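PDB 6ZS0: DMATS type aromatic prenyltransferase from Streptomyces coelicolor, which probably catalyses transfer of a dimethylallyl group from dimethylallyl diphosphate to carbon 5 of the indole ring of tryptophan. Local coordinates for residues S8-Q13 with T62-S67; R15-V20 with A310-R315. All blocks are in the same frame, centred on the assembly; numbering follows the deposited sequence.

Contact 1 (S8-Q13 with T62-S67); sequences SFTGGQ and TPVEFS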
# COMPACT_ATOMS: atom_id res chain seq x y z
N SER A 8 -4.90 -13.21 -15.12
CA SER A 8 -3.75 -13.56 -15.97
C SER A 8 -2.81 -12.36 -16.01
O SER A 8 -1.57 -12.54 -15.95
CB SER A 8 -4.15 -14.01 -17.34
OG SER A 8 -4.66 -12.95 -18.14
N PHE A 9 -3.34 -11.15 -16.09
CA PHE A 9 -2.54 -9.93 -16.27
C PHE A 9 -1.80 -9.62 -14.97
O PHE A 9 -0.56 -9.43 -15.00
CB PHE A 9 -3.41 -8.76 -16.73
CG PHE A 9 -2.65 -7.48 -16.92
CD1 PHE A 9 -2.53 -6.57 -15.88
CD2 PHE A 9 -2.06 -7.18 -18.13
CE1 PHE A 9 -1.84 -5.37 -16.06
CE2 PHE A 9 -1.37 -5.98 -18.30
CZ PHE A 9 -1.26 -5.09 -17.27
N THR A 10 -2.50 -9.55 -13.85
CA THR A 10 -1.87 -9.20 -12.54
C THR A 10 -0.98 -10.35 -12.09
O THR A 10 0.03 -10.09 -11.44
CB THR A 10 -2.90 -8.80 -11.48
OG1 THR A 10 -3.75 -9.90 -11.14
CG2 THR A 10 -3.70 -7.59 -11.90
N GLY A 11 -1.33 -11.56 -12.47
CA GLY A 11 -0.52 -12.77 -12.17
C GLY A 11 0.78 -12.74 -12.90
O GLY A 11 1.82 -13.05 -12.29
N GLY A 12 0.77 -12.36 -14.18
CA GLY A 12 1.97 -12.18 -14.99
C GLY A 12 2.86 -11.14 -14.35
O GLY A 12 4.07 -11.36 -14.24
N GLN A 13 2.27 -10.04 -13.89
CA GLN A 13 3.04 -8.97 -13.21
C GLN A 13 3.65 -9.52 -11.93
O GLN A 13 4.80 -9.23 -11.66
CB GLN A 13 2.15 -7.75 -12.96
CG GLN A 13 1.80 -7.00 -14.23
CD GLN A 13 0.86 -5.85 -13.98
OE1 GLN A 13 -0.09 -5.96 -13.20
NE2 GLN A 13 1.19 -4.71 -14.58
N THR A 62 -7.77 -0.79 -11.02
CA THR A 62 -7.23 -2.16 -10.88
C THR A 62 -7.24 -2.54 -9.41
O THR A 62 -6.73 -1.79 -8.58
CB THR A 62 -5.83 -2.31 -11.46
OG1 THR A 62 -5.78 -1.83 -12.81
CG2 THR A 62 -5.38 -3.75 -11.44
N PRO A 63 -7.82 -3.69 -8.97
CA PRO A 63 -7.86 -4.00 -7.55
C PRO A 63 -6.63 -4.71 -7.01
O PRO A 63 -6.73 -5.53 -6.10
CB PRO A 63 -9.09 -4.91 -7.48
CG PRO A 63 -9.03 -5.67 -8.77
CD PRO A 63 -8.59 -4.64 -9.79
N VAL A 64 -5.47 -4.40 -7.60
CA VAL A 64 -4.15 -4.94 -7.24
C VAL A 64 -3.16 -3.80 -7.37
O VAL A 64 -3.28 -3.03 -8.33
CB VAL A 64 -3.74 -6.09 -8.16
CG1 VAL A 64 -2.42 -6.70 -7.71
CG2 VAL A 64 -4.81 -7.18 -8.24
N GLU A 65 -2.22 -3.75 -6.44
CA GLU A 65 -1.07 -2.82 -6.49
C GLU A 65 0.12 -3.57 -5.95
O GLU A 65 -0.05 -4.47 -5.16
CB GLU A 65 -1.34 -1.56 -5.67
CG GLU A 65 -0.18 -0.57 -5.70
CD GLU A 65 -0.39 0.65 -4.81
OE1 GLU A 65 -0.34 0.48 -3.57
OE2 GLU A 65 -0.61 1.76 -5.37
N PHE A 66 1.30 -3.27 -6.45
CA PHE A 66 2.53 -3.92 -5.97
C PHE A 66 3.39 -2.91 -5.23
O PHE A 66 3.21 -1.69 -5.39
CB PHE A 66 3.33 -4.51 -7.12
CG PHE A 66 2.56 -5.55 -7.88
CD1 PHE A 66 1.95 -5.24 -9.09
CD2 PHE A 66 2.41 -6.83 -7.37
CE1 PHE A 66 1.24 -6.20 -9.80
CE2 PHE A 66 1.69 -7.79 -8.07
CZ PHE A 66 1.12 -7.48 -9.29
N SER A 67 4.28 -3.41 -4.40
CA SER A 67 5.33 -2.56 -3.82
C SER A 67 6.63 -3.34 -3.70
O SER A 67 6.59 -4.56 -3.50
CB SER A 67 4.89 -1.94 -2.52
OG SER A 67 4.72 -2.90 -1.48
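Helix 8-13 and strand 64-67 run almost parallel, 5° apart with axes 10.1 Å from each other, and Thr-10 faces Val-64 while Gln-13 faces Phe-66. This is the outer layer of the ABBA barrel of aromatic prenyltransferases: a helix laid over the first strand of the closed antiparallel sheet, close enough for side chains to fill the space between. At the N-terminal end of the pair the methyl groups meet, Thr-10 CG2 lying 3.8 Å from Val-64 CG2, with Thr-62 CG2 at its other contact, 4.2 Å from Thr-10 CG2. With chi1 at 65°, Thr-10 CG2 is anti to the carbonyl carbon and points to the strand, while OG1 is hydrogen-bonded to Leu-6 O. Further along, the Phe-66 ring extends toward the helix with its far end. CZ lies 3.6 Å from Thr-10 O, which sits at the ring edge near its plane, a contact consistent with weak electrostatic attraction. Gln-13 CB approaches the ring obliquely, 3.6 Å from Phe-66 CE1. Were Phe-66 an alanine, a gap would probably open between helix and strand, and Gln-13 CB would lose its aromatic neighbour. The Gln-13 amide stands nearly perpendicular to that ring, at 88°, its NE2 hydrogen-bonded to Leu-312 O and its OE1 to Ser-345 OG; OE1 also lies in the ring plane, 3.7 Å from Phe-66 CE1.

Contact 2 (R15-V20 with A310-R315); sequences RRLGSV and AALTER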
# COMPACT_ATOMS: atom_id res chain seq x y z
N ARG A 15 4.49 -12.55 -11.16
CA ARG A 15 5.56 -13.51 -11.51
C ARG A 15 6.82 -12.77 -11.94
O ARG A 15 7.93 -13.15 -11.45
CB ARG A 15 5.08 -14.45 -12.61
CG ARG A 15 4.03 -15.45 -12.15
CD ARG A 15 3.56 -16.25 -13.35
NE ARG A 15 2.43 -17.09 -12.97
CZ ARG A 15 2.52 -18.29 -12.40
NH1 ARG A 15 1.41 -18.97 -12.10
NH2 ARG A 15 3.70 -18.81 -12.14
N ARG A 16 6.69 -11.79 -12.83
CA ARG A 16 7.86 -11.07 -13.38
C ARG A 16 8.48 -10.22 -12.28
O ARG A 16 9.71 -10.23 -12.15
CB ARG A 16 7.49 -10.27 -14.62
CG ARG A 16 7.03 -11.13 -15.79
CD ARG A 16 6.82 -10.31 -17.05
NE ARG A 16 5.89 -9.20 -16.83
CZ ARG A 16 4.58 -9.26 -17.02
NH1 ARG A 16 4.02 -10.36 -17.46
NH2 ARG A 16 3.84 -8.19 -16.79
N LEU A 17 7.67 -9.52 -11.49
CA LEU A 17 8.19 -8.71 -10.38
C LEU A 17 8.82 -9.61 -9.32
O LEU A 17 9.87 -9.24 -8.81
CB LEU A 17 7.05 -7.88 -9.77
CG LEU A 17 6.63 -6.64 -10.53
CD1 LEU A 17 5.34 -6.10 -9.91
CD2 LEU A 17 7.72 -5.58 -10.53
N GLY A 18 8.19 -10.74 -8.99
CA GLY A 18 8.71 -11.70 -8.00
C GLY A 18 10.11 -12.16 -8.38
O GLY A 18 10.98 -12.22 -7.50
N SER A 19 10.33 -12.42 -9.66
CA SER A 19 11.65 -12.89 -10.17
C SER A 19 12.67 -11.76 -10.03
O SER A 19 13.80 -12.03 -9.54
CB SER A 19 11.56 -13.38 -11.56
OG SER A 19 10.55 -14.36 -11.66
N VAL A 20 12.29 -10.54 -10.41
CA VAL A 20 13.15 -9.35 -10.24
C VAL A 20 13.54 -9.23 -8.75
O VAL A 20 14.68 -8.87 -8.49
CB VAL A 20 12.46 -8.07 -10.76
CG1 VAL A 20 13.21 -6.80 -10.35
CG2 VAL A 20 12.31 -8.12 -12.28
N ALA A 310 10.06 -2.33 -15.87
CA ALA A 310 9.96 -3.08 -17.15
C ALA A 310 9.15 -4.37 -16.95
O ALA A 310 8.43 -4.75 -17.87
CB ALA A 310 11.35 -3.33 -17.70
N ALA A 311 9.22 -4.99 -15.77
CA ALA A 311 8.40 -6.16 -15.37
C ALA A 311 6.91 -5.81 -15.39
O ALA A 311 6.10 -6.66 -15.81
CB ALA A 311 8.81 -6.65 -14.01
N LEU A 312 6.53 -4.63 -14.89
CA LEU A 312 5.11 -4.19 -14.83
C LEU A 312 4.58 -4.09 -16.26
O LEU A 312 3.47 -4.56 -16.52
CB LEU A 312 4.98 -2.81 -14.19
CG LEU A 312 5.16 -2.70 -12.69
CD1 LEU A 312 5.35 -1.23 -12.31
CD2 LEU A 312 3.97 -3.28 -11.95
N THR A 313 5.34 -3.44 -17.13
CA THR A 313 4.89 -3.10 -18.49
C THR A 313 6.06 -2.82 -19.41
O THR A 313 7.08 -2.29 -18.93
CB THR A 313 3.98 -1.88 -18.47
OG1 THR A 313 3.58 -1.61 -19.82
CG2 THR A 313 4.65 -0.67 -17.87
N GLU A 314 5.83 -3.03 -20.71
CA GLU A 314 6.77 -2.79 -21.83
C GLU A 314 6.85 -1.29 -22.16
O GLU A 314 7.81 -0.91 -22.85
CB GLU A 314 6.34 -3.58 -23.06
CG GLU A 314 6.09 -5.05 -22.76
N ARG A 315 5.89 -0.49 -21.70
CA ARG A 315 5.85 0.99 -21.87
C ARG A 315 7.19 1.59 -21.41
O ARG A 315 7.66 1.26 -20.32
CB ARG A 315 4.66 1.53 -21.06
CG ARG A 315 4.20 2.93 -21.45
CD ARG A 315 4.60 3.95 -20.42
NE ARG A 315 3.63 4.10 -19.33
CZ ARG A 315 3.86 4.76 -18.19
NH1 ARG A 315 5.03 5.33 -17.97
NH2 ARG A 315 2.90 4.84 -17.28
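Ala-311 O is gripped by two nitrogens of one side chain: Arg-16 NE at 2.7 Å and Arg-16 NH2 at 2.9 Å from that oxygen. The guanidinium comes side-on, and the oxygen lies in its plane, so both N-H groups converge on a single acceptor. They use it differently: NE comes in the carbonyl plane on a lone pair, whereas NH2 approaches almost in line with the C=O bond. Neither bond is straight, with N-H...O angles of 152° and 139°, as expected when two donors share one atom. The Arg-16 chain gets there by bending at chi3 (-55°), which brings the guanidinium to the C-terminal end of helix 303-312. There the carbonyls lack the amide donors of a continuing helix, since Thr-313 is the first residue to leave helical phi/psi, and a cationic group probably suits the negative end of the helix dipole.

Beside this polar grip the packing is apolar. The Ala-311 methyl is met by Leu-17 CD2 at 3.8 Å and more loosely by Val-20 CG2, while Arg-16 CB also rests on it. The small side chain lets the backbones come close, the Arg-16 and Ala-311 CA atoms being 5.3 Å apart. Leu-17 CD1 then reaches Leu-312 CD2 at 3.7 Å. The contact thus joins the C-terminal ends of helices 6-20 and 303-312 in the outer helical layer, where Leu-17 also touches Ala-308 and Val-20 touches Val-304 of helix 303-312, while Arg-15 packs on helix 25-39.

Contacts 1 and 2 share helix 6-20, and their centres are 10 Å apart. In contact 1 the helix meets the barrel strand, and in contact 2 it meets helix 303-312, so successive turns of one helix tie together parts distant in sequence. Two features join the contacts directly. Gln-13 NE2 lies 3.0 Å from Leu-312 O, a probable hydrogen bond between the helices. Phe-66 packs against both leucines, its CG 3.5 Å from Leu-17 CD1 and its CD1 4.0 Å from Leu-312 CD2. As in related ABBA prenyltransferases, the substrates probably bind inside the barrel; both contacts involve the helical layer outside it, with centres about 13 and 18 Å from the centre of the chain.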